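Non-reducing end alpha-L-arabinofuranosidase BoGH43B (Bacteroides ovatus, PDB 5JOZ) removes terminal non-reducing alpha-L-arabinofuranosyl residues from xyloglucan branches, turning S units into X units during xyloglucan degradation. Local coordinates at residues E34-L39 with I326-H331; K375-P380 with T433-L438; N384-L389 with D400-E405. One frame throughout, in Å; residues are numbered along the deposited sequence.

Contact 1 (E34-L39 with I326-H331); sequences EYFPGL and IRNPAH
Y35 and I326 form an antiparallel, non-hydrogen-bonded pair in a tiny two-stranded sheet that joins the five-bladed beta-propeller of family 43 to the concanavalin A-like beta-sandwich behind it. It is a worked example of a domain seam in which a minimal strand pairing is reinforced by side chains reaching both ways.

The backbone supplies one bond between the segments: R327 N gives its hydrogen to E34 O at 2.8 Å. F36 continues the pairing by bonding through its backbone to F325.

Two apolar contacts accompany this bond. Y35 and I326 run side by side and point the same way, with Y35 CE1 4.1 Å from I326 CG1. F36 CB lies 3.1 Å from R327 O. Beyond it F36 has CG anti to its backbone N (chi1 -176°), which carries the ring to the 327-329 chain, where F36 CD2 comes to 3.6 Å from P329 CD and the two side chains cross at about a right angle. The N328 amide, its plane 63° from that ring, brings ND2 to 4.1 Å from F36 CD1. An alanine at F36 removes the ring, which is likely to open a gap between P329 and the N328 amide.

The polar ends are shared out across the seam. E34 and R327 do not pair: R392, from the sandwich, makes a salt bridge with E34 and a hydrogen bond to the Y35 hydroxyl. R327 pairs with D395 and the D356 carbonyl in its own domain, and its NE crosses to the carbonyl of C68. N328 reaches back to the propeller, to N63 and L65. The E34 side chain also folds over its neighbour, placing CD 3.7 Å above one face of the Y35 ring, offset toward the rim.

Contact 2 (K375-P380 with T433-L438); sequences KVNFIP and TGEVIL
V376 and V436 form the hydrogen-bonded pair, and K375 and I437 the adjoining non-hydrogen-bonded one, where two antiparallel strands of the concanavalin A-like sandwich meet at 132°, their axes 4.7 Å apart at closest approach. V376 N binds V436 O at 2.8 Å, and V436 N returns a bond to V376 O at 3.0 Å. Beyond this pair no direct hydrogen bond joins the two segments, and water bridges them instead: one molecule donates to both V376 O and G434 O while accepting from F378 N, and a second joins N377 OD1 to G434 N. The backbone angles of G434 would jam a side chain against the preceding carbonyl, so glycine suits this bend.

The side chains divide between the two faces. V376 CG1 packs at 4.1 Å from L438 CD1, on the face that V436 shares and that meets I403 of the facing sheet. On the other face K375 is stretched out and crosses E435, whose chain bends at chi2 (-84°) to bring OE2 to 3.6 Å from K375 CG. Farther along, I379 CD1 rests 3.9 Å from T433 CA.

K375 NZ lies 4.8 Å from E435 OE2 and makes its salt bridge with D499, a calcium ligand. Toward K375, E435 meets the aliphatic part of the chain; its carboxylate also lies against V376 C and N377 CB. The negative charge of E435 would probably add to the stabilisation of the ammonium, whose salt bridge to D499 ties this strand pair to the calcium site.

Contact 3 (N384-L389 with D400-E405); sequences NEEAGL and DLLITE
E386 and L402 meet over a flat group: methyl CD1 of L402 stands above the E386 carboxylate, 3.4 Å from CD and somewhat nearer to OE2 than to OE1. The second methyl does the same for a peptide, CD2 of L402 lying over the A387-G388 amide at 3.6 Å from G388 N. The leucine thus spreads its two branches over two planar groups, in a sheet of the concanavalin A-like beta-sandwich. With CG of E386 between its backbone N and carbonyl carbon (chi1 57°), the extended chain passes obliquely across the leucine, and OE2 goes on to R415 and N488. R415 also makes a salt bridge with D400, whose other oxygen bonds H398, so the one guanidinium probably eases the repulsion between the two carboxylates.

The backbones form an antiparallel ladder. A387 pairs with I403 and L389 with L401, each through two hydrogen bonds, among them I403 N to A387 O at 2.8 Å and L401 N to L389 O at 2.7 Å. Between these rungs, G388 and L402 make the non-hydrogen-bonded pair with CA atoms only 4.3 Å apart. A CB on G388 would collide with L401 O and L402 CA, so this close approach depends on the missing side chain, at the point where the chain turns a corner.

A387, L389, L401 and I403 share the face opposite to E386 and L402. Their side chains enter the sandwich interior, where L389 and L401 touch L438, and I403 touches V436.

At the far end a side chain extends the ladder: T404 OG1, anti to the backbone N (chi1 -175°), donates to E385 O at 2.7 Å from 32° out of the carbonyl plane.

How the contacts relate
From the N terminus, the chain first lays down 34-39 in the propeller, and contact 1 closes only when 326-331 arrives after 286 intervening residues, joining the two domains. The other two contacts follow in series, both within the sandwich. Segment 375-380 opens contact 2; contact 3 then opens and closes inside that loop, with 384-389 and 400-405, before 433-438 completes the outer pairing. Nesting along the chain becomes stacking in space: contacts 2 and 3 belong to facing sheets, their centres 10 Å apart, and L438 CD1 packs 3.5 Å from G388 CA. Contact 1 touches neither; its nearest atoms lie about 10 Å from contact 3 and 16 Å from contact 2.

Contact 1 (E34-L39 with I326-H331)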
ATOM      1  N   GLU A  34       4.170   6.574  -4.199  1.00 23.80           N
ATOM      2  CA  GLU A  34       5.086   7.638  -3.746  1.00 25.04           C
ATOM      3  C   GLU A  34       5.571   7.484  -2.294  1.00 25.81           C
ATOM      4  O   GLU A  34       6.334   8.339  -1.826  1.00 23.50           O
ATOM      5  CB  GLU A  34       4.456   9.037  -3.923  1.00 21.37           C
ATOM      6  CG  GLU A  34       3.462   9.458  -2.838  1.00 23.17           C
ATOM      7  CD  GLU A  34       2.025   9.053  -3.111  1.00 28.03           C
ATOM      8  OE1 GLU A  34       1.797   8.103  -3.911  1.00 26.81           O
ATOM      9  OE2 GLU A  34       1.115   9.700  -2.528  1.00 24.74           O
ATOM     10  N   TYR A  35       5.124   6.440  -1.581  1.00 23.78           N
ATOM     11  CA  TYR A  35       5.398   6.326  -0.138  1.00 23.51           C
ATOM     12  C   TYR A  35       6.680   5.582   0.186  1.00 23.37           C
ATOM     13  O   TYR A  35       7.002   4.592  -0.477  1.00 26.89           O
ATOM     14  CB  TYR A  35       4.216   5.687   0.581  1.00 23.07           C
ATOM     15  CG  TYR A  35       3.004   6.588   0.597  1.00 22.16           C
ATOM     16  CD1 TYR A  35       2.965   7.730   1.404  1.00 21.69           C
ATOM     17  CD2 TYR A  35       1.896   6.305  -0.190  1.00 22.44           C
ATOM     18  CE1 TYR A  35       1.851   8.565   1.424  1.00 22.85           C
ATOM     19  CE2 TYR A  35       0.773   7.122  -0.169  1.00 26.00           C
ATOM     20  CZ  TYR A  35       0.759   8.258   0.631  1.00 24.89           C
ATOM     21  OH  TYR A  35      -0.355   9.066   0.621  1.00 23.86           O
ATOM     22  N   PHE A  36       7.398   6.070   1.211  1.00 22.24           N
ATOM     23  CA  PHE A  36       8.698   5.523   1.637  1.00 21.39           C
ATOM     24  C   PHE A  36       8.630   5.159   3.115  1.00 20.58           C
ATOM     25  O   PHE A  36       8.024   5.895   3.885  1.00 25.43           O
ATOM     26  CB  PHE A  36       9.807   6.562   1.427  1.00 24.31           C
ATOM     27  CG  PHE A  36      11.192   6.057   1.739  1.00 24.30           C
ATOM     28  CD1 PHE A  36      11.955   5.436   0.760  1.00 26.30           C
ATOM     29  CD2 PHE A  36      11.745   6.220   3.005  1.00 28.56           C
ATOM     30  CE1 PHE A  36      13.233   4.977   1.047  1.00 28.12           C
ATOM     31  CE2 PHE A  36      13.029   5.768   3.298  1.00 28.52           C
ATOM     32  CZ  PHE A  36      13.774   5.146   2.316  1.00 27.82           C
ATOM     33  N   PRO A  37       9.215   4.049   3.544  1.00 21.80           N
ATOM     34  CA  PRO A  37       9.819   3.023   2.699  1.00 21.31           C
ATOM     35  C   PRO A  37       8.817   2.277   1.779  1.00 21.55           C
ATOM     36  O   PRO A  37       7.599   2.268   2.011  1.00 19.99           O
ATOM     37  CB  PRO A  37      10.488   2.097   3.711  1.00 23.89           C
ATOM     38  CG  PRO A  37       9.762   2.302   4.995  1.00 25.23           C
ATOM     39  CD  PRO A  37       9.303   3.726   4.979  1.00 26.81           C
ATOM     40  N   GLY A  38       9.348   1.714   0.706  1.00 24.26           N
ATOM     41  CA  GLY A  38       8.524   1.127  -0.350  1.00 24.16           C
ATOM     42  C   GLY A  38       8.440  -0.365  -0.180  1.00 21.62           C
ATOM     43  O   GLY A  38       9.339  -0.972   0.416  1.00 22.33           O
ATOM     44  N   LEU A  39       7.354  -0.943  -0.704  1.00 20.54           N
ATOM     45  CA  LEU A  39       7.135  -2.390  -0.746  1.00 20.04           C
ATOM     46  C   LEU A  39       7.271  -3.076   0.608  1.00 19.88           C
ATOM     47  O   LEU A  39       8.249  -3.785   0.852  1.00 21.49           O
ATOM     48  CB  LEU A  39       8.097  -3.018  -1.771  1.00 20.67           C
ATOM     49  CG  LEU A  39       8.160  -2.300  -3.125  1.00 21.29           C
ATOM     50  CD1 LEU A  39       9.055  -3.045  -4.121  1.00 21.97           C
ATOM     51  CD2 LEU A  39       6.755  -2.099  -3.667  1.00 21.41           C
ATOM     52  N   ILE A 326       6.493  10.666   2.569  1.00 20.44           N
ATOM     53  CA  ILE A 326       6.217  11.009   1.171  1.00 22.91           C
ATOM     54  C   ILE A 326       7.545  11.220   0.408  1.00 25.72           C
ATOM     55  O   ILE A 326       8.323  12.116   0.748  1.00 24.36           O
ATOM     56  CB  ILE A 326       5.354  12.273   1.071  1.00 20.61           C
ATOM     57  CG1 ILE A 326       4.012  12.063   1.810  1.00 23.20           C
ATOM     58  CG2 ILE A 326       5.126  12.615  -0.394  1.00 22.16           C
ATOM     59  CD1 ILE A 326       3.120  13.288   1.907  1.00 21.02           C
ATOM     60  N   ARG A 327       7.794  10.388  -0.609  1.00 25.68           N
ATOM     61  CA  ARG A 327       9.051  10.402  -1.400  1.00 23.47           C
ATOM     62  C   ARG A 327      10.271  10.207  -0.498  1.00 28.51           C
ATOM     63  O   ARG A 327      10.129   9.564   0.535  1.00 32.63           O
ATOM     64  CB  ARG A 327       9.120  11.651  -2.271  1.00 24.00           C
ATOM     65  CG  ARG A 327       7.857  11.818  -3.104  1.00 25.65           C
ATOM     66  CD  ARG A 327       7.999  12.867  -4.195  1.00 26.78           C
ATOM     67  NE  ARG A 327       6.711  13.092  -4.845  1.00 30.06           N
ATOM     68  CZ  ARG A 327       5.696  13.773  -4.308  1.00 32.29           C
ATOM     69  NH1 ARG A 327       5.820  14.369  -3.120  1.00 34.32           N
ATOM     70  NH2 ARG A 327       4.548  13.888  -4.974  1.00 32.44           N
ATOM     71  N   ASN A 328      11.448  10.729  -0.858  1.00 27.61           N
ATOM     72  CA  ASN A 328      12.678  10.482  -0.090  1.00 27.85           C
ATOM     73  C   ASN A 328      12.901  11.494   1.061  1.00 32.51           C
ATOM     74  O   ASN A 328      13.268  12.643   0.814  1.00 33.78           O
ATOM     75  CB  ASN A 328      13.874  10.483  -1.031  1.00 29.83           C
ATOM     76  CG  ASN A 328      13.765   9.399  -2.092  1.00 31.85           C
ATOM     77  OD1 ASN A 328      13.548   9.677  -3.276  1.00 32.55           O
ATOM     78  ND2 ASN A 328      13.877   8.152  -1.662  1.00 32.44           N
ATOM     79  N   PRO A 329      12.679  11.068   2.324  1.00 30.37           N
ATOM     80  CA  PRO A 329      12.773  12.012   3.425  1.00 32.92           C
ATOM     81  C   PRO A 329      14.213  12.368   3.816  1.00 32.62           C
ATOM     82  O   PRO A 329      15.047  11.484   3.979  1.00 28.03           O
ATOM     83  CB  PRO A 329      12.074  11.262   4.573  1.00 32.08           C
ATOM     84  CG  PRO A 329      12.386   9.840   4.297  1.00 30.95           C
ATOM     85  CD  PRO A 329      12.269   9.732   2.803  1.00 30.67           C
ATOM     86  N   ALA A 330      14.493  13.659   3.971  1.00 31.74           N
ATOM     87  CA  ALA A 330      15.758  14.082   4.584  1.00 35.27           C
ATOM     88  C   ALA A 330      15.632  13.898   6.098  1.00 32.78           C
ATOM     89  O   ALA A 330      14.720  14.452   6.718  1.00 27.72           O
ATOM     90  CB  ALA A 330      16.074  15.528   4.239  1.00 34.12           C
ATOM     91  N   HIS A 331      16.541  13.123   6.694  1.00 33.01           N
ATOM     92  CA  HIS A 331      16.477  12.839   8.127  1.00 35.63           C
ATOM     93  C   HIS A 331      16.595  14.126   8.957  1.00 37.30           C
ATOM     94  O   HIS A 331      16.235  14.120  10.128  1.00 39.86           O
ATOM     95  CB  HIS A 331      17.559  11.826   8.560  1.00 39.72           C
ATOM     96  CG  HIS A 331      17.198  11.016   9.777  1.00 38.75           C
ATOM     97  ND1 HIS A 331      16.522  11.538  10.862  1.00 39.21           N
ATOM     98  CD2 HIS A 331      17.440   9.717  10.080  1.00 36.91           C
ATOM     99  CE1 HIS A 331      16.354  10.595  11.773  1.00 38.57           C
ATOM    100  NE2 HIS A 331      16.899   9.481  11.322  1.00 40.92           N
TER

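Contact 2 (K375-P380 with T433-L438)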
ATOM      1  N   LYS A 375      -0.729  13.983  21.067  1.00 26.33           N
ATOM      2  CA  LYS A 375      -0.373  15.098  21.933  1.00 29.93           C
ATOM      3  C   LYS A 375       0.844  15.779  21.302  1.00 28.09           C
ATOM      4  O   LYS A 375       1.869  15.129  21.073  1.00 26.98           O
ATOM      5  CB  LYS A 375      -0.041  14.576  23.332  1.00 30.31           C
ATOM      6  CG  LYS A 375       0.155  15.617  24.430  1.00 36.31           C
ATOM      7  CD  LYS A 375       1.103  15.076  25.500  1.00 43.09           C
ATOM      8  CE  LYS A 375       0.852  15.651  26.879  1.00 54.46           C
ATOM      9  NZ  LYS A 375       1.870  15.143  27.850  1.00 54.88           N
ATOM     10  N   VAL A 376       0.726  17.081  21.044  1.00 25.14           N
ATOM     11  CA  VAL A 376       1.749  17.843  20.345  1.00 27.26           C
ATOM     12  C   VAL A 376       2.057  19.163  21.062  1.00 27.80           C
ATOM     13  O   VAL A 376       1.162  19.839  21.591  1.00 26.05           O
ATOM     14  CB  VAL A 376       1.353  18.084  18.866  1.00 29.28           C
ATOM     15  CG1 VAL A 376       0.045  18.847  18.753  1.00 32.84           C
ATOM     16  CG2 VAL A 376       2.466  18.790  18.090  1.00 28.93           C
ATOM     17  N   ASN A 377       3.340  19.494  21.089  1.00 24.73           N
ATOM     18  CA  ASN A 377       3.829  20.776  21.560  1.00 27.14           C
ATOM     19  C   ASN A 377       4.278  21.553  20.323  1.00 25.13           C
ATOM     20  O   ASN A 377       5.216  21.133  19.635  1.00 26.00           O
ATOM     21  CB  ASN A 377       4.997  20.576  22.546  1.00 29.22           C
ATOM     22  CG  ASN A 377       5.422  21.875  23.239  1.00 31.70           C
ATOM     23  OD1 ASN A 377       4.617  22.771  23.469  1.00 33.68           O
ATOM     24  ND2 ASN A 377       6.696  21.973  23.570  1.00 32.82           N
ATOM     25  N   PHE A 378       3.609  22.664  20.020  1.00 25.45           N
ATOM     26  CA  PHE A 378       3.991  23.486  18.867  1.00 24.74           C
ATOM     27  C   PHE A 378       3.644  24.949  19.053  1.00 22.23           C
ATOM     28  O   PHE A 378       2.470  25.303  19.128  1.00 19.41           O
ATOM     29  CB  PHE A 378       3.357  22.967  17.563  1.00 24.27           C
ATOM     30  CG  PHE A 378       3.763  23.762  16.346  1.00 24.22           C
ATOM     31  CD1 PHE A 378       5.105  23.869  15.988  1.00 24.89           C
ATOM     32  CD2 PHE A 378       2.815  24.427  15.568  1.00 24.03           C
ATOM     33  CE1 PHE A 378       5.492  24.618  14.876  1.00 25.66           C
ATOM     34  CE2 PHE A 378       3.196  25.174  14.458  1.00 21.60           C
ATOM     35  CZ  PHE A 378       4.529  25.264  14.111  1.00 22.60           C
ATOM     36  N   ILE A 379       4.676  25.792  19.101  1.00 25.97           N
ATOM     37  CA  ILE A 379       4.511  27.240  19.185  1.00 29.68           C
ATOM     38  C   ILE A 379       4.827  27.843  17.818  1.00 31.52           C
ATOM     39  O   ILE A 379       5.995  27.887  17.426  1.00 33.55           O
ATOM     40  CB  ILE A 379       5.451  27.865  20.249  1.00 30.61           C
ATOM     41  CG1 ILE A 379       5.239  27.212  21.622  1.00 32.79           C
ATOM     42  CG2 ILE A 379       5.256  29.381  20.314  1.00 30.85           C
ATOM     43  CD1 ILE A 379       3.829  27.332  22.185  1.00 35.44           C
ATOM     44  N   PRO A 380       3.792  28.281  17.070  1.00 33.07           N
ATOM     45  CA  PRO A 380       4.063  28.997  15.821  1.00 32.84           C
ATOM     46  C   PRO A 380       4.358  30.463  16.106  1.00 32.27           C
ATOM     47  O   PRO A 380       3.730  31.042  16.982  1.00 30.43           O
ATOM     48  CB  PRO A 380       2.760  28.849  15.043  1.00 33.33           C
ATOM     49  CG  PRO A 380       1.706  28.735  16.086  1.00 34.50           C
ATOM     50  CD  PRO A 380       2.345  28.104  17.296  1.00 35.84           C
ATOM     51  N   THR A 433       0.416  29.040  25.075  1.00 33.78           N
ATOM     52  CA  THR A 433       1.367  27.914  25.181  1.00 33.64           C
ATOM     53  C   THR A 433       0.716  26.646  25.763  1.00 33.60           C
ATOM     54  O   THR A 433      -0.458  26.653  26.157  1.00 27.14           O
ATOM     55  CB  THR A 433       2.614  28.270  26.047  1.00 36.87           C
ATOM     56  OG1 THR A 433       2.243  28.382  27.431  1.00 35.37           O
ATOM     57  CG2 THR A 433       3.266  29.559  25.573  1.00 34.41           C
ATOM     58  N   GLY A 434       1.491  25.559  25.807  1.00 32.07           N
ATOM     59  CA  GLY A 434       1.042  24.312  26.430  1.00 33.30           C
ATOM     60  C   GLY A 434       0.635  23.252  25.422  1.00 32.13           C
ATOM     61  O   GLY A 434       0.397  23.530  24.238  1.00 28.87           O
ATOM     62  N   GLU A 435       0.535  22.031  25.925  1.00 28.63           N
ATOM     63  CA  GLU A 435       0.325  20.850  25.093  1.00 29.65           C
ATOM     64  C   GLU A 435      -1.089  20.827  24.519  1.00 26.94           C
ATOM     65  O   GLU A 435      -2.026  21.294  25.152  1.00 25.77           O
ATOM     66  CB  GLU A 435       0.598  19.583  25.920  1.00 29.70           C
ATOM     67  CG  GLU A 435       2.053  19.449  26.377  1.00 29.92           C
ATOM     68  CD  GLU A 435       2.980  18.815  25.338  1.00 33.21           C
ATOM     69  OE1 GLU A 435       4.202  18.786  25.587  1.00 32.01           O
ATOM     70  OE2 GLU A 435       2.511  18.325  24.287  1.00 32.73           O
ATOM     71  N   VAL A 436      -1.228  20.304  23.305  1.00 28.31           N
ATOM     72  CA  VAL A 436      -2.528  20.211  22.639  1.00 25.10           C
ATOM     73  C   VAL A 436      -2.714  18.787  22.146  1.00 26.09           C
ATOM     74  O   VAL A 436      -1.805  18.195  21.559  1.00 25.21           O
ATOM     75  CB  VAL A 436      -2.660  21.200  21.457  1.00 24.47           C
ATOM     76  CG1 VAL A 436      -4.058  21.145  20.838  1.00 25.64           C
ATOM     77  CG2 VAL A 436      -2.357  22.609  21.916  1.00 27.16           C
ATOM     78  N   ILE A 437      -3.887  18.227  22.421  1.00 26.11           N
ATOM     79  CA  ILE A 437      -4.251  16.925  21.908  1.00 25.41           C
ATOM     80  C   ILE A 437      -5.114  17.185  20.707  1.00 24.32           C
ATOM     81  O   ILE A 437      -6.187  17.775  20.835  1.00 22.04           O
ATOM     82  CB  ILE A 437      -5.032  16.080  22.927  1.00 30.96           C
ATOM     83  CG1 ILE A 437      -4.154  15.801  24.152  1.00 31.23           C
ATOM     84  CG2 ILE A 437      -5.509  14.782  22.265  1.00 29.11           C
ATOM     85  CD1 ILE A 437      -4.868  15.092  25.287  1.00 36.36           C
ATOM     86  N   LEU A 438      -4.624  16.760  19.543  1.00 26.23           N
ATOM     87  CA  LEU A 438      -5.360  16.841  18.296  1.00 24.47           C
ATOM     88  C   LEU A 438      -5.909  15.476  18.018  1.00 24.98           C
ATOM     89  O   LEU A 438      -5.212  14.486  18.196  1.00 29.48           O
ATOM     90  CB  LEU A 438      -4.442  17.255  17.156  1.00 23.61           C
ATOM     91  CG  LEU A 438      -3.832  18.644  17.228  1.00 23.34           C
ATOM     92  CD1 LEU A 438      -2.955  18.834  16.008  1.00 24.99           C
ATOM     93  CD2 LEU A 438      -4.877  19.745  17.301  1.00 24.26           C
TER
HETATM   94  O   HOH W   1       1.231  22.651  21.776  1.00 22.92           O
HETATM   95  O   HOH W   2       4.024  25.101  24.922  1.00 37.16           O

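Contact 3 (N384-L389 with D400-E405)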
ATOM      1  N   ASN A 384       2.284  31.723   8.508  1.00 32.14           N
ATOM      2  CA  ASN A 384       2.649  30.621   7.586  1.00 33.97           C
ATOM      3  C   ASN A 384       3.047  29.279   8.246  1.00 30.03           C
ATOM      4  O   ASN A 384       3.213  28.277   7.549  1.00 28.80           O
ATOM      5  CB  ASN A 384       3.747  31.059   6.571  1.00 33.26           C
ATOM      6  CG  ASN A 384       5.036  31.583   7.235  1.00 35.31           C
ATOM      7  OD1 ASN A 384       5.086  32.723   7.696  1.00 42.31           O
ATOM      8  ND2 ASN A 384       6.092  30.773   7.232  1.00 31.40           N
ATOM      9  N   GLU A 385       3.183  29.265   9.571  1.00 30.62           N
ATOM     10  CA  GLU A 385       3.749  28.134  10.303  1.00 29.65           C
ATOM     11  C   GLU A 385       2.638  27.297  10.891  1.00 30.36           C
ATOM     12  O   GLU A 385       1.693  27.822  11.512  1.00 28.72           O
ATOM     13  CB  GLU A 385       4.659  28.625  11.424  1.00 31.93           C
ATOM     14  CG  GLU A 385       5.866  29.395  10.917  1.00 31.51           C
ATOM     15  CD  GLU A 385       6.855  29.737  12.012  1.00 32.70           C
ATOM     16  OE1 GLU A 385       6.429  29.950  13.164  1.00 33.93           O
ATOM     17  OE2 GLU A 385       8.066  29.807  11.712  1.00 38.99           O
ATOM     18  N   GLU A 386       2.749  25.990  10.684  1.00 28.34           N
ATOM     19  CA  GLU A 386       1.703  25.074  11.087  1.00 30.66           C
ATOM     20  C   GLU A 386       2.233  23.669  11.321  1.00 26.37           C
ATOM     21  O   GLU A 386       3.258  23.264  10.765  1.00 23.45           O
ATOM     22  CB  GLU A 386       0.565  25.087  10.051  1.00 32.52           C
ATOM     23  CG  GLU A 386       1.014  24.740   8.639  1.00 36.94           C
ATOM     24  CD  GLU A 386       0.005  25.093   7.553  1.00 41.92           C
ATOM     25  OE1 GLU A 386      -0.789  26.057   7.720  1.00 44.22           O
ATOM     26  OE2 GLU A 386       0.038  24.409   6.505  1.00 39.36           O
ATOM     27  N   ALA A 387       1.531  22.947  12.182  1.00 25.31           N
ATOM     28  CA  ALA A 387       1.840  21.560  12.469  1.00 23.22           C
ATOM     29  C   ALA A 387       0.643  20.903  13.138  1.00 25.81           C
ATOM     30  O   ALA A 387      -0.125  21.559  13.855  1.00 27.62           O
ATOM     31  CB  ALA A 387       3.065  21.450  13.367  1.00 24.28           C
ATOM     32  N   GLY A 388       0.489  19.605  12.905  1.00 23.51           N
ATOM     33  CA  GLY A 388      -0.631  18.866  13.445  1.00 21.95           C
ATOM     34  C   GLY A 388      -0.806  17.554  12.730  1.00 23.22           C
ATOM     35  O   GLY A 388       0.185  16.899  12.401  1.00 22.16           O
ATOM     36  N   LEU A 389      -2.070  17.184  12.493  1.00 23.41           N
ATOM     37  CA  LEU A 389      -2.439  15.943  11.827  1.00 21.99           C
ATOM     38  C   LEU A 389      -3.087  16.206  10.488  1.00 23.28           C
ATOM     39  O   LEU A 389      -3.767  17.213  10.304  1.00 25.49           O
ATOM     40  CB  LEU A 389      -3.396  15.123  12.688  1.00 22.84           C
ATOM     41  CG  LEU A 389      -2.907  14.780  14.091  1.00 24.90           C
ATOM     42  CD1 LEU A 389      -3.937  13.935  14.811  1.00 23.12           C
ATOM     43  CD2 LEU A 389      -1.540  14.101  14.073  1.00 25.23           C
ATOM     44  N   ASP A 400      -6.533  19.074   6.871  1.00 28.65           N
ATOM     45  CA  ASP A 400      -5.433  19.459   7.747  1.00 29.59           C
ATOM     46  C   ASP A 400      -5.924  19.948   9.105  1.00 27.96           C
ATOM     47  O   ASP A 400      -6.526  21.015   9.196  1.00 29.77           O
ATOM     48  CB  ASP A 400      -4.630  20.585   7.085  1.00 31.93           C
ATOM     49  CG  ASP A 400      -3.929  20.157   5.813  1.00 33.89           C
ATOM     50  OD1 ASP A 400      -3.853  18.943   5.514  1.00 35.12           O
ATOM     51  OD2 ASP A 400      -3.439  21.057   5.096  1.00 39.91           O
ATOM     52  N   LEU A 401      -5.635  19.191  10.158  1.00 25.77           N
ATOM     53  CA  LEU A 401      -5.967  19.614  11.516  1.00 26.92           C
ATOM     54  C   LEU A 401      -4.692  20.166  12.159  1.00 27.93           C
ATOM     55  O   LEU A 401      -3.909  19.411  12.748  1.00 24.40           O
ATOM     56  CB  LEU A 401      -6.566  18.460  12.317  1.00 25.12           C
ATOM     57  CG  LEU A 401      -6.841  18.731  13.797  1.00 25.04           C
ATOM     58  CD1 LEU A 401      -7.799  19.893  13.967  1.00 25.61           C
ATOM     59  CD2 LEU A 401      -7.366  17.479  14.473  1.00 24.92           C
ATOM     60  N   LEU A 402      -4.495  21.484  12.040  1.00 29.69           N
ATOM     61  CA  LEU A 402      -3.215  22.124  12.376  1.00 31.36           C
ATOM     62  C   LEU A 402      -3.300  23.194  13.449  1.00 31.67           C
ATOM     63  O   LEU A 402      -4.331  23.840  13.618  1.00 34.29           O
ATOM     64  CB  LEU A 402      -2.608  22.753  11.126  1.00 34.15           C
ATOM     65  CG  LEU A 402      -2.525  21.855   9.888  1.00 38.41           C
ATOM     66  CD1 LEU A 402      -2.012  22.636   8.687  1.00 33.81           C
ATOM     67  CD2 LEU A 402      -1.657  20.633  10.144  1.00 38.24           C
ATOM     68  N   ILE A 403      -2.183  23.360  14.161  1.00 28.23           N
ATOM     69  CA  ILE A 403      -1.939  24.467  15.058  1.00 22.14           C
ATOM     70  C   ILE A 403      -1.150  25.492  14.271  1.00 23.49           C
ATOM     71  O   ILE A 403      -0.128  25.146  13.662  1.00 19.50           O
ATOM     72  CB  ILE A 403      -1.080  24.057  16.272  1.00 24.42           C
ATOM     73  CG1 ILE A 403      -1.787  22.979  17.081  1.00 24.14           C
ATOM     74  CG2 ILE A 403      -0.759  25.279  17.152  1.00 23.07           C
ATOM     75  CD1 ILE A 403      -0.902  22.319  18.104  1.00 25.96           C
ATOM     76  N   THR A 404      -1.614  26.742  14.312  1.00 23.85           N
ATOM     77  CA  THR A 404      -0.979  27.873  13.609  1.00 25.56           C
ATOM     78  C   THR A 404      -1.254  29.183  14.379  1.00 27.05           C
ATOM     79  O   THR A 404      -1.785  29.146  15.503  1.00 28.96           O
ATOM     80  CB  THR A 404      -1.480  27.960  12.144  1.00 26.66           C
ATOM     81  OG1 THR A 404      -0.780  28.993  11.439  1.00 30.55           O
ATOM     82  CG2 THR A 404      -2.965  28.234  12.079  1.00 26.06           C
ATOM     83  N   GLU A 405      -0.894  30.323  13.783  1.00 28.51           N
ATOM     84  CA  GLU A 405      -1.100  31.642  14.385  1.00 28.66           C
ATOM     85  C   GLU A 405      -1.985  32.455  13.442  1.00 28.20           C
ATOM     86  O   GLU A 405      -1.710  32.544  12.250  1.00 25.83           O
ATOM     87  CB  GLU A 405       0.246  32.344  14.622  1.00 35.11           C
ATOM     88  CG  GLU A 405       0.206  33.549  15.571  1.00 39.37           C
ATOM     89  CD  GLU A 405       0.237  33.184  17.059  1.00 50.20           C
ATOM     90  OE1 GLU A 405       0.112  34.105  17.893  1.00 47.97           O
ATOM     91  OE2 GLU A 405       0.392  31.989  17.417  1.00 58.81           O
TER